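Local coordinates for protein putative polysaccharide deacetylase (Bdellovibrio bacteriovorus HD100, PDB 5JP6) that probably acts as a zinc-dependent peptidoglycan deacetylase of carbohydrate esterase family 4, hydrolysing amide bonds of N-acetyl groups on cell-wall sugars, at residues T184-L188 and R216-H222; G225-T230 and E257-H262; F251-A255 and D286-F290; F290-T296 and S373-K377; E304-W308 and F334-Q338. The protein carries 1 engineered substitution. All coordinates share one frame; numbering follows the deposited sequence. Where two conformers were deposited one is given.

Interaction 1 of 5, residues T184-L188 and R216-H222; sequences TDAIL and RVAADGH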
# COMPACT_ATOMS: atom_id res chain seq x y z
N THR A 184 -4.48 -0.37 7.54
CA THR A 184 -4.83 -1.67 7.03
C THR A 184 -6.09 -2.20 7.72
O THR A 184 -6.97 -2.77 7.06
CB THR A 184 -3.62 -2.66 7.18
OG1 THR A 184 -2.54 -2.17 6.40
CG2 THR A 184 -4.02 -4.04 6.72
N ASP A 185 -6.20 -2.00 9.04
CA ASP A 185 -7.38 -2.44 9.77
C ASP A 185 -8.63 -1.70 9.22
O ASP A 185 -9.69 -2.29 9.14
CB ASP A 185 -7.22 -2.27 11.28
CG ASP A 185 -6.29 -3.27 11.89
OD1 ASP A 185 -6.48 -4.47 11.64
OD2 ASP A 185 -5.32 -2.83 12.60
N ALA A 186 -8.51 -0.42 8.88
CA ALA A 186 -9.66 0.29 8.28
C ALA A 186 -10.07 -0.35 6.94
O ALA A 186 -11.24 -0.54 6.67
CB ALA A 186 -9.35 1.77 8.08
N ILE A 187 -9.08 -0.70 6.12
CA ILE A 187 -9.34 -1.38 4.87
C ILE A 187 -10.01 -2.75 5.14
O ILE A 187 -11.01 -3.11 4.49
CB ILE A 187 -8.08 -1.41 3.98
CG1 ILE A 187 -7.81 -0.01 3.39
CG2 ILE A 187 -8.22 -2.48 2.90
CD1 ILE A 187 -6.41 0.20 2.87
N LEU A 188 -9.50 -3.49 6.12
CA LEU A 188 -10.11 -4.78 6.49
C LEU A 188 -11.57 -4.62 6.89
O LEU A 188 -12.42 -5.41 6.51
CB LEU A 188 -9.34 -5.46 7.62
CG LEU A 188 -7.95 -5.95 7.30
CD1 LEU A 188 -7.28 -6.55 8.52
CD2 LEU A 188 -7.96 -6.99 6.17
N ARG A 216 -4.35 -10.17 11.52
CA ARG A 216 -5.75 -9.80 11.28
C ARG A 216 -6.10 -9.86 9.82
O ARG A 216 -7.22 -10.27 9.50
CB ARG A 216 -6.06 -8.41 11.85
CG ARG A 216 -5.89 -8.39 13.40
CD ARG A 216 -6.36 -7.07 14.01
NE ARG A 216 -5.50 -5.92 13.73
CZ ARG A 216 -4.46 -5.57 14.46
NH1 ARG A 216 -4.09 -6.33 15.49
NH2 ARG A 216 -3.75 -4.49 14.16
N VAL A 217 -5.18 -9.48 8.93
CA VAL A 217 -5.44 -9.64 7.49
C VAL A 217 -5.68 -11.13 7.20
O VAL A 217 -6.65 -11.48 6.53
CB VAL A 217 -4.26 -9.12 6.62
CG1 VAL A 217 -4.50 -9.40 5.14
CG2 VAL A 217 -3.98 -7.63 6.86
N ALA A 218 -4.80 -11.99 7.71
CA ALA A 218 -4.89 -13.44 7.49
C ALA A 218 -6.25 -13.99 8.00
O ALA A 218 -6.92 -14.78 7.32
CB ALA A 218 -3.74 -14.18 8.12
N ALA A 219 -6.65 -13.56 9.20
CA ALA A 219 -7.84 -14.09 9.82
C ALA A 219 -9.13 -13.72 9.04
O ALA A 219 -10.14 -14.39 9.20
CB ALA A 219 -7.93 -13.63 11.25
N ASP A 220 -9.06 -12.66 8.23
CA ASP A 220 -10.19 -12.19 7.45
C ASP A 220 -10.29 -12.88 6.09
O ASP A 220 -11.17 -12.53 5.31
CB ASP A 220 -10.23 -10.65 7.33
CG ASP A 220 -10.82 -9.94 8.56
OD1 ASP A 220 -11.11 -10.62 9.60
OD2 ASP A 220 -10.94 -8.69 8.48
N GLY A 221 -9.43 -13.86 5.81
CA GLY A 221 -9.57 -14.71 4.61
C GLY A 221 -8.90 -14.20 3.35
O GLY A 221 -9.08 -14.77 2.28
N HIS A 222 -8.07 -13.18 3.48
CA HIS A 222 -7.45 -12.59 2.31
C HIS A 222 -6.21 -13.39 1.88
O HIS A 222 -5.64 -14.16 2.66
CB HIS A 222 -7.08 -11.14 2.61
CG HIS A 222 -8.25 -10.32 3.04
ND1 HIS A 222 -9.31 -10.03 2.22
CD2 HIS A 222 -8.53 -9.77 4.24
CE1 HIS A 222 -10.19 -9.30 2.89
NE2 HIS A 222 -9.73 -9.12 4.11
O HOH W 1 -11.53 -7.98 5.95

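Interaction 2 of 5, residues G225-T230 and E257-H262; sequences GSHSIT and EVRGGH. With ZN (zinc ion), chain B.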
# COMPACT_ATOMS: atom_id res chain seq x y z
N GLY A 225 0.68 -12.37 -0.13
CA GLY A 225 2.00 -12.61 -0.68
C GLY A 225 2.93 -11.48 -0.32
O GLY A 225 2.80 -10.87 0.74
N SER A 226 3.87 -11.18 -1.21
CA SER A 226 4.87 -10.16 -0.90
C SER A 226 5.18 -9.23 -2.07
O SER A 226 4.89 -9.56 -3.20
CB SER A 226 6.12 -10.82 -0.30
OG SER A 226 6.88 -11.49 -1.28
N HIS A 227 5.74 -8.06 -1.73
CA HIS A 227 6.15 -7.03 -2.67
C HIS A 227 7.54 -6.61 -2.20
O HIS A 227 7.70 -6.19 -1.07
CB HIS A 227 5.21 -5.82 -2.68
CG HIS A 227 5.60 -4.72 -3.60
ND1 HIS A 227 5.92 -4.92 -4.91
CD2 HIS A 227 5.64 -3.36 -3.41
CE1 HIS A 227 6.22 -3.75 -5.48
NE2 HIS A 227 6.06 -2.81 -4.59
N SER A 228 8.53 -6.73 -3.08
CA SER A 228 9.88 -6.24 -2.76
C SER A 228 10.02 -4.79 -3.17
O SER A 228 9.25 -4.28 -4.00
CB SER A 228 10.94 -7.13 -3.36
OG SER A 228 10.89 -7.08 -4.76
N ILE A 229 11.02 -4.11 -2.62
CA ILE A 229 10.95 -2.65 -2.59
C ILE A 229 12.04 -1.82 -3.28
O ILE A 229 11.80 -0.65 -3.59
CB ILE A 229 10.73 -2.18 -1.13
CG1 ILE A 229 9.82 -0.94 -1.14
CG2 ILE A 229 12.06 -2.06 -0.38
CD1 ILE A 229 8.44 -1.20 -1.76
N THR A 230 13.21 -2.39 -3.54
CA THR A 230 14.32 -1.62 -4.17
C THR A 230 14.17 -1.49 -5.69
O THR A 230 13.44 -2.24 -6.33
CB THR A 230 15.70 -2.25 -3.88
OG1 THR A 230 15.74 -2.71 -2.53
CG2 THR A 230 16.84 -1.22 -4.13
N GLU A 257 15.89 -10.20 -2.07
CA GLU A 257 14.79 -9.26 -1.78
C GLU A 257 13.43 -9.99 -1.99
O GLU A 257 12.49 -9.85 -1.20
CB GLU A 257 14.87 -7.98 -2.63
CG GLU A 257 15.95 -7.04 -2.15
CD GLU A 257 15.50 -6.17 -1.00
OE1 GLU A 257 14.42 -6.43 -0.38
OE2 GLU A 257 16.21 -5.20 -0.73
N VAL A 258 13.34 -10.77 -3.06
CA VAL A 258 12.12 -11.55 -3.31
C VAL A 258 11.85 -12.52 -2.16
O VAL A 258 10.74 -12.56 -1.63
CB VAL A 258 12.20 -12.32 -4.64
CG1 VAL A 258 11.00 -13.23 -4.82
CG2 VAL A 258 12.30 -11.35 -5.84
N ARG A 259 12.87 -13.28 -1.76
CA ARG A 259 12.77 -14.22 -0.63
C ARG A 259 12.45 -13.56 0.67
O ARG A 259 11.67 -14.06 1.47
CB ARG A 259 14.10 -14.91 -0.38
CG ARG A 259 14.41 -15.98 -1.38
CD ARG A 259 15.42 -16.96 -0.86
NE ARG A 259 15.37 -18.17 -1.65
CZ ARG A 259 15.92 -18.27 -2.87
NH1 ARG A 259 16.55 -17.22 -3.35
NH2 ARG A 259 15.82 -19.41 -3.59
N GLY A 260 13.08 -12.41 0.92
CA GLY A 260 12.96 -11.80 2.24
C GLY A 260 11.56 -11.39 2.66
O GLY A 260 11.16 -11.59 3.82
N GLY A 261 10.78 -10.80 1.75
CA GLY A 261 9.40 -10.42 2.07
C GLY A 261 8.52 -11.67 2.29
O GLY A 261 7.69 -11.73 3.18
N HIS A 262 8.73 -12.68 1.45
CA HIS A 262 8.03 -13.93 1.58
C HIS A 262 8.35 -14.59 2.92
O HIS A 262 7.45 -15.05 3.63
CB HIS A 262 8.37 -14.86 0.44
CG HIS A 262 7.22 -15.13 -0.47
ND1 HIS A 262 6.51 -14.13 -1.09
CD2 HIS A 262 6.64 -16.29 -0.84
CE1 HIS A 262 5.54 -14.67 -1.81
NE2 HIS A 262 5.60 -15.97 -1.68
ZN ZN B . 5.18 -1.13 -3.80
O HOH W 2 9.30 -10.21 -1.19

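Interaction 3 of 5, residues F251-A255 and D286-F290; sequences FDEAA and DLKAF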
# COMPACT_ATOMS: atom_id res chain seq x y z
N PHE A 251 21.38 -10.00 -9.68
CA PHE A 251 20.39 -11.04 -9.62
C PHE A 251 20.29 -11.62 -8.20
O PHE A 251 19.19 -11.76 -7.65
CB PHE A 251 20.68 -12.17 -10.61
CG PHE A 251 19.69 -13.33 -10.46
CD1 PHE A 251 18.52 -13.35 -11.15
CD2 PHE A 251 19.93 -14.36 -9.53
CE1 PHE A 251 17.62 -14.39 -10.97
CE2 PHE A 251 19.06 -15.36 -9.34
CZ PHE A 251 17.89 -15.39 -10.06
N ASP A 252 21.43 -11.95 -7.59
CA ASP A 252 21.38 -12.57 -6.26
C ASP A 252 20.82 -11.60 -5.24
O ASP A 252 20.05 -12.01 -4.37
CB ASP A 252 22.73 -13.08 -5.79
CG ASP A 252 23.20 -14.37 -6.52
OD1 ASP A 252 22.36 -15.05 -7.17
OD2 ASP A 252 24.42 -14.70 -6.38
N GLU A 253 21.17 -10.33 -5.33
CA GLU A 253 20.61 -9.34 -4.38
C GLU A 253 19.11 -9.23 -4.58
O GLU A 253 18.35 -9.17 -3.62
CB GLU A 253 21.28 -7.98 -4.54
CG GLU A 253 22.74 -7.94 -4.10
CD GLU A 253 23.48 -6.69 -4.58
OE1 GLU A 253 23.05 -6.04 -5.55
OE2 GLU A 253 24.52 -6.38 -3.97
N ALA A 254 18.68 -9.21 -5.85
CA ALA A 254 17.25 -9.10 -6.15
C ALA A 254 16.49 -10.34 -5.67
O ALA A 254 15.41 -10.22 -5.08
CB ALA A 254 17.00 -8.85 -7.64
N ALA A 255 17.06 -11.51 -5.91
CA ALA A 255 16.42 -12.76 -5.48
C ALA A 255 16.31 -12.80 -3.97
O ALA A 255 15.31 -13.28 -3.44
CB ALA A 255 17.17 -13.99 -5.99
N ASP A 286 15.42 -12.67 -16.21
CA ASP A 286 15.98 -13.66 -15.27
C ASP A 286 15.09 -13.81 -14.03
O ASP A 286 14.79 -14.92 -13.60
CB ASP A 286 17.38 -13.25 -14.81
CG ASP A 286 18.46 -13.34 -15.89
OD1 ASP A 286 18.29 -13.91 -16.96
OD2 ASP A 286 19.52 -12.78 -15.60
N LEU A 287 14.66 -12.67 -13.45
CA LEU A 287 13.79 -12.76 -12.27
C LEU A 287 12.43 -13.32 -12.59
O LEU A 287 11.88 -14.06 -11.78
CB LEU A 287 13.68 -11.40 -11.59
CG LEU A 287 14.95 -10.90 -10.91
CD1 LEU A 287 14.87 -9.42 -10.58
CD2 LEU A 287 15.22 -11.72 -9.66
N LYS A 288 11.91 -13.03 -13.77
CA LYS A 288 10.65 -13.62 -14.19
C LYS A 288 10.78 -15.15 -14.29
O LYS A 288 9.88 -15.88 -13.85
CB LYS A 288 10.17 -13.02 -15.49
CG LYS A 288 9.75 -11.55 -15.36
CD LYS A 288 9.40 -10.95 -16.73
CE LYS A 288 8.88 -9.54 -16.62
NZ LYS A 288 7.41 -9.58 -16.46
N ALA A 289 11.89 -15.63 -14.85
CA ALA A 289 12.14 -17.09 -14.95
C ALA A 289 12.30 -17.73 -13.58
O ALA A 289 11.76 -18.80 -13.32
CB ALA A 289 13.36 -17.35 -15.79
N PHE A 290 13.02 -17.04 -12.71
CA PHE A 290 13.21 -17.47 -11.32
C PHE A 290 11.86 -17.71 -10.62
O PHE A 290 11.66 -18.74 -9.95
CB PHE A 290 14.00 -16.38 -10.60
CG PHE A 290 14.08 -16.53 -9.11
CD1 PHE A 290 14.85 -17.50 -8.52
CD2 PHE A 290 13.44 -15.63 -8.29
CE1 PHE A 290 14.99 -17.55 -7.15
CE2 PHE A 290 13.53 -15.70 -6.93
CZ PHE A 290 14.31 -16.66 -6.35

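Interaction 4 of 5, residues F290-T296 and S373-K377; sequences FLKTKST and SKLVK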
# COMPACT_ATOMS: atom_id res chain seq x y z
N PHE A 290 13.02 -17.04 -12.71
CA PHE A 290 13.21 -17.47 -11.32
C PHE A 290 11.86 -17.71 -10.62
O PHE A 290 11.66 -18.74 -9.95
CB PHE A 290 14.00 -16.38 -10.60
CG PHE A 290 14.08 -16.53 -9.11
CD1 PHE A 290 14.85 -17.50 -8.52
CD2 PHE A 290 13.44 -15.63 -8.29
CE1 PHE A 290 14.99 -17.55 -7.15
CE2 PHE A 290 13.53 -15.70 -6.93
CZ PHE A 290 14.31 -16.66 -6.35
N LEU A 291 10.93 -16.76 -10.75
CA LEU A 291 9.62 -16.94 -10.10
C LEU A 291 8.89 -18.20 -10.55
O LEU A 291 8.27 -18.89 -9.73
CB LEU A 291 8.72 -15.72 -10.31
CG LEU A 291 9.11 -14.44 -9.61
CD1 LEU A 291 8.16 -13.33 -10.02
CD2 LEU A 291 9.11 -14.62 -8.09
N LYS A 292 8.97 -18.49 -11.85
CA LYS A 292 8.33 -19.68 -12.37
C LYS A 292 8.98 -20.94 -11.81
O LYS A 292 8.28 -21.85 -11.37
CB LYS A 292 8.32 -19.71 -13.90
CG LYS A 292 7.59 -18.53 -14.54
CD LYS A 292 7.68 -18.61 -16.04
CE LYS A 292 7.12 -19.85 -16.64
NZ LYS A 292 5.70 -20.06 -16.25
N THR A 293 10.31 -20.98 -11.80
CA THR A 293 11.03 -22.10 -11.18
C THR A 293 10.61 -22.28 -9.72
O THR A 293 10.44 -23.41 -9.22
CB THR A 293 12.53 -21.91 -11.35
OG1 THR A 293 12.83 -21.97 -12.75
CG2 THR A 293 13.34 -23.01 -10.61
N LYS A 294 10.39 -21.15 -9.04
CA LYS A 294 9.99 -21.15 -7.64
C LYS A 294 8.49 -21.19 -7.43
O LYS A 294 8.02 -20.96 -6.33
CB LYS A 294 10.63 -19.96 -6.91
CG LYS A 294 12.16 -19.97 -6.97
CD LYS A 294 12.76 -21.18 -6.29
CE LYS A 294 14.28 -21.20 -6.40
NZ LYS A 294 14.85 -22.42 -5.77
N SER A 295 7.74 -21.56 -8.46
CA SER A 295 6.31 -21.88 -8.34
C SER A 295 5.54 -20.74 -7.65
O SER A 295 4.69 -20.96 -6.79
CB SER A 295 6.11 -23.21 -7.61
OG SER A 295 6.76 -24.29 -8.28
N THR A 296 5.84 -19.51 -8.08
CA THR A 296 5.25 -18.34 -7.49
C THR A 296 4.70 -17.46 -8.61
O THR A 296 5.42 -17.14 -9.57
CB THR A 296 6.27 -17.55 -6.64
OG1 THR A 296 6.77 -18.41 -5.59
CG2 THR A 296 5.69 -16.34 -6.03
N SER A 373 6.21 -22.84 0.26
CA SER A 373 6.83 -21.89 -0.65
C SER A 373 8.30 -22.24 -0.91
O SER A 373 9.09 -22.44 0.02
CB SER A 373 6.81 -20.49 -0.06
OG SER A 373 7.49 -19.58 -0.92
N LYS A 374 8.66 -22.23 -2.19
CA LYS A 374 10.06 -22.41 -2.60
C LYS A 374 10.94 -21.17 -2.33
O LYS A 374 12.15 -21.22 -2.58
CB LYS A 374 10.13 -22.85 -4.06
CG LYS A 374 9.52 -24.22 -4.29
CD LYS A 374 9.47 -24.56 -5.77
CE LYS A 374 8.97 -25.94 -6.01
NZ LYS A 374 8.84 -26.20 -7.45
N LEU A 375 10.32 -20.10 -1.83
CA LEU A 375 11.01 -18.87 -1.50
C LEU A 375 11.35 -18.77 -0.01
O LEU A 375 11.98 -17.80 0.40
CB LEU A 375 10.17 -17.66 -1.92
CG LEU A 375 9.92 -17.51 -3.41
CD1 LEU A 375 8.96 -16.38 -3.70
CD2 LEU A 375 11.24 -17.30 -4.18
N VAL A 376 10.90 -19.74 0.78
CA VAL A 376 11.13 -19.66 2.20
C VAL A 376 11.94 -20.84 2.73
O VAL A 376 11.90 -21.94 2.15
CB VAL A 376 9.84 -19.52 3.02
CG1 VAL A 376 8.92 -18.43 2.49
CG2 VAL A 376 9.15 -20.80 3.17
N LYS A 377 12.65 -20.59 3.84
CA LYS A 377 13.34 -21.61 4.62
C LYS A 377 12.46 -22.00 5.82
O LYS A 377 11.96 -21.13 6.56
CB LYS A 377 14.63 -21.04 5.15
CG LYS A 377 15.61 -20.64 4.12
CD LYS A 377 16.95 -20.19 4.76
CE LYS A 377 17.72 -21.32 5.42
NZ LYS A 377 19.14 -20.95 5.70
O HOH W 3 11.38 -25.80 -8.65
O HOH W 4 6.56 -21.78 -4.06
O HOH W 5 5.78 -18.87 -2.92

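Interaction 5 of 5, residues E304-W308 and F334-Q338; sequences ESDDW and FHDIQ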
# COMPACT_ATOMS: atom_id res chain seq x y z
N GLU A 304 -5.12 1.24 -12.54
CA GLU A 304 -4.36 2.11 -11.64
C GLU A 304 -5.30 2.95 -10.77
O GLU A 304 -6.30 3.46 -11.24
CB GLU A 304 -3.40 2.99 -12.42
CG GLU A 304 -2.15 2.15 -12.70
CD GLU A 304 -1.36 2.52 -13.89
OE1 GLU A 304 -1.70 3.50 -14.59
OE2 GLU A 304 -0.36 1.79 -14.12
N SER A 305 -4.95 3.08 -9.49
CA SER A 305 -5.58 4.02 -8.61
C SER A 305 -4.88 5.34 -8.56
O SER A 305 -5.52 6.36 -8.21
CB SER A 305 -5.70 3.46 -7.19
OG SER A 305 -4.42 3.32 -6.59
N ASP A 306 -3.58 5.34 -8.88
CA ASP A 306 -2.75 6.53 -8.65
C ASP A 306 -2.85 7.02 -7.18
O ASP A 306 -2.69 8.21 -6.92
CB ASP A 306 -3.14 7.66 -9.61
CG ASP A 306 -2.79 7.37 -11.04
OD1 ASP A 306 -1.92 6.54 -11.30
OD2 ASP A 306 -3.35 8.10 -11.89
N ASP A 307 -3.06 6.09 -6.22
CA ASP A 307 -3.26 6.51 -4.83
C ASP A 307 -1.97 7.05 -4.19
O ASP A 307 -2.04 7.61 -3.09
CB ASP A 307 -3.96 5.46 -3.98
CG ASP A 307 -3.13 4.23 -3.74
OD1 ASP A 307 -2.01 4.08 -4.30
OD2 ASP A 307 -3.58 3.34 -2.99
N TRP A 308 -0.83 6.90 -4.86
CA TRP A 308 0.47 7.49 -4.43
C TRP A 308 0.47 9.02 -4.57
O TRP A 308 1.31 9.70 -3.98
CB TRP A 308 1.62 6.88 -5.26
CG TRP A 308 1.45 7.03 -6.75
CD1 TRP A 308 0.89 6.12 -7.60
CD2 TRP A 308 1.83 8.16 -7.55
NE1 TRP A 308 0.89 6.62 -8.88
CE2 TRP A 308 1.45 7.87 -8.88
CE3 TRP A 308 2.42 9.40 -7.28
CZ2 TRP A 308 1.69 8.75 -9.92
CZ3 TRP A 308 2.63 10.28 -8.33
CH2 TRP A 308 2.28 9.94 -9.63
N PHE A 334 -3.80 -0.77 -5.34
CA PHE A 334 -3.95 0.16 -4.19
C PHE A 334 -2.69 -0.10 -3.31
O PHE A 334 -1.99 -1.11 -3.43
CB PHE A 334 -5.20 -0.10 -3.36
CG PHE A 334 -6.50 0.37 -3.97
CD1 PHE A 334 -6.75 1.75 -4.22
CD2 PHE A 334 -7.51 -0.54 -4.22
CE1 PHE A 334 -7.97 2.14 -4.71
CE2 PHE A 334 -8.75 -0.12 -4.68
CZ PHE A 334 -8.95 1.20 -4.94
N HIS A 335 -2.50 0.82 -2.36
CA HIS A 335 -1.53 0.65 -1.27
C HIS A 335 -2.26 0.81 0.06
O HIS A 335 -2.84 1.86 0.31
CB HIS A 335 -0.41 1.67 -1.41
CG HIS A 335 0.38 1.54 -2.67
ND1 HIS A 335 -0.08 2.05 -3.87
CD2 HIS A 335 1.54 0.87 -2.94
CE1 HIS A 335 0.79 1.71 -4.82
NE2 HIS A 335 1.77 1.01 -4.27
N ASP A 336 -2.21 -0.22 0.92
CA ASP A 336 -2.94 -0.14 2.19
C ASP A 336 -2.14 0.76 3.19
O ASP A 336 -2.67 1.10 4.24
CB ASP A 336 -3.36 -1.49 2.80
CG ASP A 336 -2.22 -2.45 2.98
OD1 ASP A 336 -1.41 -2.57 2.03
OD2 ASP A 336 -2.11 -3.10 4.06
N ILE A 337 -0.94 1.18 2.82
CA ILE A 337 -0.19 2.19 3.60
C ILE A 337 -0.55 3.63 3.23
O ILE A 337 -0.02 4.58 3.83
CB ILE A 337 1.34 1.97 3.50
CG1 ILE A 337 1.84 2.14 2.07
CG2 ILE A 337 1.71 0.59 4.02
CD1 ILE A 337 3.32 2.32 1.95
N GLN A 338 -1.47 3.80 2.28
CA GLN A 338 -1.91 5.13 1.86
C GLN A 338 -3.22 5.45 2.64
O GLN A 338 -4.26 4.84 2.41
CB GLN A 338 -2.19 5.17 0.36
CG GLN A 338 -2.38 6.58 -0.18
CD GLN A 338 -1.06 7.38 -0.15
OE1 GLN A 338 -0.01 6.99 -0.72
NE2 GLN A 338 -1.09 8.46 0.55
O HOH W 6 0.21 4.88 -2.43
O HOH W 7 2.07 9.02 -1.52

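Interaction 1 of 5, residues T184-L188 and R216-H222
Leu188 fills the tight centre of this contact between helix 183-193 and the C-terminal end of helix 211-219, and its two methyl branches serve different partners. CD1 rests on the backbone where Arg216 joins Val217, 3.6 Å from the N of Val217, and also touches the CG2 branch of that valine. CD2 diverges toward the His222 ring, which it meets obliquely, 3.4 Å from CD2 of His222. Beside this pair the Thr184 side chain crosses that of Val217 at about a right angle, the CG2 atoms of Thr184 and Val217 3.6 Å apart, while the Thr184 hydroxyl turns to Asp336 and the backbone N of His180. Phe200 of strand 199-202 lies against Leu188 and Val217 and meets the His222 ring edge-to-face.

The rotation of His222 is further fixed through ND1, bonded to the backbone N of Ala198. Its NE2 thereby faces a water in the ring plane, which donates to Leu188 O (2.8 Å) and to Asp220 OD2 (2.7 Å). Helix 211-219 ends in a Schellman motif, with Gly221 at positive phi, between Asp220 and His222.

Toward solvent the packing gives way to charge. A bend at chi3 (-71°) swings the exposed head of Arg216 onto Asp185, which it grips side-on: NE donates to OD1 of Asp185 at 2.7 Å and NH2 to OD2 of Asp185 at 2.8 Å. The carboxylate is twisted 37° from the guanidinium plane. Such pairing of neighbouring helices beside a parallel sheet fits the beta/alpha architecture expected of a NodB-homology domain.

Interaction 2 of 5, residues G225-T230 and E257-H262
A beta-alpha-beta crossover carries this contact: strand 223-227 delivers the zinc ligand His227 on one side, while on the other Ser226, and Ser228 just past the strand end, face helix 251-269. NE2 of His227 binds the zinc ion at 2.1 Å, Asp177 and Tyr280 complete the protein ligands, and ND1 of His227 is held by the carbonyl of Arg277.

Ser226 carries the helix side. Its hydroxyl, set between backbone N and carbonyl carbon (chi1 74°), meets the edge of the His262 ring in plane and forms a hydrogen bond of 2.7 Å between OG of Ser226 and ND1 of His262, in which either could be the donor. The same OG binds a water that donates to Val258 O at 2.8 Å. CB of Ser226 lies 3.6 Å from C of Gly261, a close approach possible because that residue has no side chain. Further along, CB of Ser228 rests 3.8 Å from the carbonyl O of Glu257, and a weak hydrogen bond runs from OG1 of the poorly ordered Thr230 to OE2 of Glu257.

The axes of the short strand and helix segments approach to 7.3 Å, their N-to-C directions 134° apart. Strand 223-227 runs parallel between strands 199-202 and 275-277, and Phe276 of the latter packs against Ser226, Ser228 and Val258.

Interaction 3 of 5, residues F251-A255 and D286-F290
Phe251, in the first turn of helix 251-269, brings the rim of its ring to Asp286, Leu287 and Phe290 of helix 285-293. Its CG stands trans to the backbone nitrogen (chi1 175°), which carries the ring across the gap between the helices. CD1 of Phe251 approaches CB of Asp286 at 3.8 Å, touching the methylene rather than the carboxylate. CE1 of Phe251 lies 3.8 Å from CD2 of Leu287, the two side chains running antiparallel past one another. At the tip, CZ of Phe251 comes to 4.0 Å from CD1 of Phe290, and the pair forms a T-shaped stack: the edge of Phe251 points at the face of Phe290, with planes at 87° and centroids 5.7 Å apart.

Leu287 forks toward the other helix. Its CD1 reaches CB of Ala254 at 3.7 Å, while CD2 lies between that methyl and the Phe251 ring. Phe290 closes the end of the patch, with the methyl of Ala255 over one ring face, 3.9 Å from its CZ. Its ring continues onto Val258, further along helix 251-269.

The local helix axes are 10.9 Å apart and inclined at 46°, a separation bridged by the rings and the leucine opposite small alanines. The cross-contact is apolar and aromatic throughout, so shape and ring orientation, rather than directional polar bonds, set how these two helix segments lie against each other.

Interaction 4 of 5, residues F290-T296 and S373-K377
Leu375 and Thr296 meet end-on, CD1 of Leu375 lying 3.5 Å from OG1 of Thr296, while the second leucine methyl turns to the helix end. There CD2 of Leu375 sits 3.8 Å from CZ of Phe290 and 3.9 Å from CB of Lys294. The lysine chain, bent at chi2, passes over one face of the phenylalanine ring, so leucine, ring and lysine methylenes form one apolar cluster.

The two lysines meet obliquely through their carbon chains, CD of Lys294 lying 3.8 Å from CB of Lys374. Beyond CG, Lys374 is fully extended and runs alongside the end of the helix. Its NZ donates to OG of Ser295 at 2.9 Å, a hydroxyl also bonded to the carbonyl of Ser156, and through a water it reaches Thr293 O. A second water joins Lys294 O to the backbone N of Lys374, and a third links the Thr296 and Ser373 hydroxyls. OG1 of Thr296 donates to O of Lys294 at 2.9 Å, from 54° out of the carbonyl plane.

Both backbones turn here. Helix 285-293 ends in a Schellman motif with Ser295 at positive phi, whereas residues 373-376 make a type I beta turn whose first residue, Ser373, also makes an ST turn by accepting from the N of Leu375. The contact thus fastens the C-terminal loop after strand 358-364 to the junction between helix 285-293 and strand 297-299; helix 251-269 flanks it through His262, and Phe276 of strand 275-277 packs against Leu291 and Thr296.

Interaction 5 of 5, residues E304-W308 and F334-Q338
Asp307 directs its CB at strand 330-335, and its carboxylate serves mainly His335. From CB, a chi1 of 68° places CG between the backbone N and the carbonyl carbon, at the edge of the His335 ring and in its plane. OD1 then accepts from ND1 of His335 at 2.8 Å (158° at the hydrogen) and from a water. OD2 accepts from the backbone N of His335 at 2.8 Å, is bonded to the Thr341 hydroxyl, and lies 3.4 Å from CA of Phe334, near the ring edge of that residue. Both bonds to His335 use syn lone pairs, although carboxylate and imidazole planes stand 43° apart; one carboxylate thus holds both the backbone and the ring of the histidine.

The loop around Asp307 is itself braced. Its N donates to OG of Ser305 in an ST turn, an oxygen also hydrogen-bonded to the carbonyl of Leu333, and CB of Ser305 lies 3.6 Å from CD1 of Phe334. Gln338 packs its CG and CD against O of Asp307, CD at 3.1 Å; OE1 and that O, both acceptors, are not bonded to each other, and OE1 accepts from two waters, one shared with OD1 of Asp307 and one with Trp308 O.

NE2 of His335 is hydrogen-bonded to the zinc ligand Tyr280. A histidine anchored by a buried aspartate beside the metal is consistent with the active-site arrangement of family 4 carbohydrate esterases.

From the N terminus, interaction 1 closes a loop through strand 199-202, tying helix 183-193 to helix 211-219. The chain then enters strand 223-227, where interaction 2 opens; before it closes on helix 251-269, interaction 3 has started on the same helix, so these two cross. Interaction 3 ends on helix 285-293, whose Phe290 also begins interaction 4. Interaction 4 closes its long loop at residues 373-377, and interaction 5 is nested inside it. Interactions 2, 3 and 4 cluster on one side of the chain's centre, with Val258 touching Phe290 and His262 touching Ser373 and Leu375. Interaction 5 lies centrally beside the zinc site and touches interaction 1 where Thr184 meets Asp336.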